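Local atomic coordinates of translation initiation factor eIF2 assembly protein (Schizosaccharomyces pombe, PDB entry 4ZGP), a protein that acts as an ATP-dependent chaperone, binding the gamma subunit of eIF2 so that it can assemble with the alpha and beta subunits. Residues N27-C32 against T237-P241. Sequence-based numbering, arbitrary orientation.
Sequences NQVLHC and TFPDP
H31, on the short segment of helix 26-31, makes a His-carboxylate hydrogen bond to D240. In this ATP-grasp protein, D240 belongs to the loop that leads from helix 221-233 into strand 243-250. ND1 of H31 donates to OD2 of D240 at 2.8 Å, with an N-H...O angle of 162°. The acceptor lies almost in the imidazole plane. The bond arrives on the syn side of OD2 but 30° out of the carboxylate plane. CG of H31 is anti to the carbonyl carbon (chi1 -66°), which sets the ring beside its own backbone N; the turn about CB-CG then brings ND1 to D240.

A water adds a second link. It donates to OD2 of D240 at 2.6 Å and to O of Q28 at 3.0 Å. OD2 thus accepts from both the ring and the water, which ties the carboxylate to side chain and backbone of the helix. CG of Q28 lies beside OD2 of D240, while OE1 of Q28 is hydrogen-bonded to the backbone N of T25.

P239 makes a CH-pi contact over one face of the H31 ring, its CG 3.6 Å from the ring centroid. The opposite face has O of N27 above its rim. An alanine in place of H31 would probably leave OD2 of D240 without its ring donor and CG of P239 without the face it packs on.

Deeper in, F238 is buried against I259 of strand 253-261, and C32 touches I259 too. The C32 side chain is about 4 Å from that of the ATP-binding W118 but about 10 Å from the bound ADP, consistent with packing behind the nucleotide site rather than in it. The F238 ring turns its edge to H31 and C32: CE1 is 3.4 Å from O of H31, and CZ meets SG of C32 at 3.9 Å.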
# COMPACT_ATOMS: atom_id res chain seq x y z
N ASN A 27 3.45 -15.22 -8.05
CA ASN A 27 4.49 -14.93 -7.07
C ASN A 27 4.70 -13.43 -6.89
O ASN A 27 4.98 -12.95 -5.79
CB ASN A 27 5.82 -15.60 -7.47
CG ASN A 27 5.89 -17.07 -7.02
OD1 ASN A 27 5.03 -17.53 -6.27
ND2 ASN A 27 6.91 -17.79 -7.47
N GLN A 28 4.56 -12.67 -7.97
CA GLN A 28 4.75 -11.22 -7.85
C GLN A 28 3.70 -10.61 -6.94
O GLN A 28 3.99 -9.67 -6.19
CB GLN A 28 4.69 -10.55 -9.20
CG GLN A 28 5.97 -10.63 -10.00
CD GLN A 28 5.75 -10.05 -11.37
OE1 GLN A 28 5.13 -10.69 -12.22
NE2 GLN A 28 6.19 -8.81 -11.58
N VAL A 29 2.47 -11.12 -7.03
CA VAL A 29 1.37 -10.66 -6.18
C VAL A 29 1.59 -11.10 -4.72
O VAL A 29 1.44 -10.30 -3.78
CB VAL A 29 -0.00 -11.17 -6.71
CG1 VAL A 29 -1.11 -10.92 -5.71
CG2 VAL A 29 -0.32 -10.50 -8.04
N LEU A 30 1.99 -12.35 -4.54
CA LEU A 30 2.28 -12.87 -3.20
C LEU A 30 3.41 -12.11 -2.50
O LEU A 30 3.37 -11.92 -1.28
CB LEU A 30 2.66 -14.37 -3.26
CG LEU A 30 1.53 -15.38 -3.52
CD1 LEU A 30 2.13 -16.77 -3.70
CD2 LEU A 30 0.52 -15.36 -2.39
N HIS A 31 4.44 -11.71 -3.26
CA HIS A 31 5.58 -11.01 -2.66
C HIS A 31 5.22 -9.62 -2.14
O HIS A 31 5.94 -9.06 -1.31
CB HIS A 31 6.72 -10.88 -3.68
CG HIS A 31 7.32 -12.20 -4.06
ND1 HIS A 31 8.04 -12.39 -5.22
CD2 HIS A 31 7.26 -13.41 -3.45
CE1 HIS A 31 8.43 -13.66 -5.29
NE2 HIS A 31 7.97 -14.30 -4.23
N CYS A 32 4.12 -9.07 -2.65
CA CYS A 32 3.69 -7.72 -2.27
C CYS A 32 2.69 -7.70 -1.13
O CYS A 32 2.24 -6.61 -0.74
CB CYS A 32 3.08 -6.99 -3.49
SG CYS A 32 4.39 -6.46 -4.61
N THR A 237 16.52 -6.98 -0.29
CA THR A 237 15.97 -8.31 -0.01
C THR A 237 14.63 -8.54 -0.71
O THR A 237 14.09 -9.65 -0.66
CB THR A 237 15.77 -8.53 1.51
OG1 THR A 237 15.13 -7.36 2.05
CG2 THR A 237 17.10 -8.70 2.18
N PHE A 238 14.07 -7.51 -1.34
CA PHE A 238 12.82 -7.73 -2.04
C PHE A 238 13.13 -8.65 -3.24
O PHE A 238 14.11 -8.43 -3.94
CB PHE A 238 12.17 -6.41 -2.50
CG PHE A 238 10.77 -6.61 -2.96
CD1 PHE A 238 9.77 -6.88 -2.04
CD2 PHE A 238 10.46 -6.65 -4.32
CE1 PHE A 238 8.47 -7.12 -2.45
CE2 PHE A 238 9.16 -6.90 -4.73
CZ PHE A 238 8.17 -7.13 -3.80
N PRO A 239 12.31 -9.69 -3.45
CA PRO A 239 12.75 -10.79 -4.31
C PRO A 239 12.57 -10.58 -5.81
O PRO A 239 13.15 -11.37 -6.57
CB PRO A 239 11.90 -11.98 -3.83
CG PRO A 239 10.72 -11.40 -3.20
CD PRO A 239 11.19 -10.09 -2.58
N ASP A 240 11.81 -9.58 -6.23
CA ASP A 240 11.57 -9.35 -7.66
C ASP A 240 12.38 -8.15 -8.19
O ASP A 240 12.65 -7.22 -7.46
CB ASP A 240 10.08 -9.13 -7.92
CG ASP A 240 9.25 -10.32 -7.47
OD1 ASP A 240 9.67 -11.46 -7.72
OD2 ASP A 240 8.17 -10.10 -6.87
N PRO A 241 12.78 -8.19 -9.48
CA PRO A 241 13.58 -7.11 -10.06
C PRO A 241 12.77 -5.85 -10.37
O PRO A 241 13.35 -4.75 -10.39
CB PRO A 241 14.10 -7.74 -11.37
CG PRO A 241 13.02 -8.68 -11.78
CD PRO A 241 12.51 -9.27 -10.46
O HOH W 1 6.39 -8.15 -7.04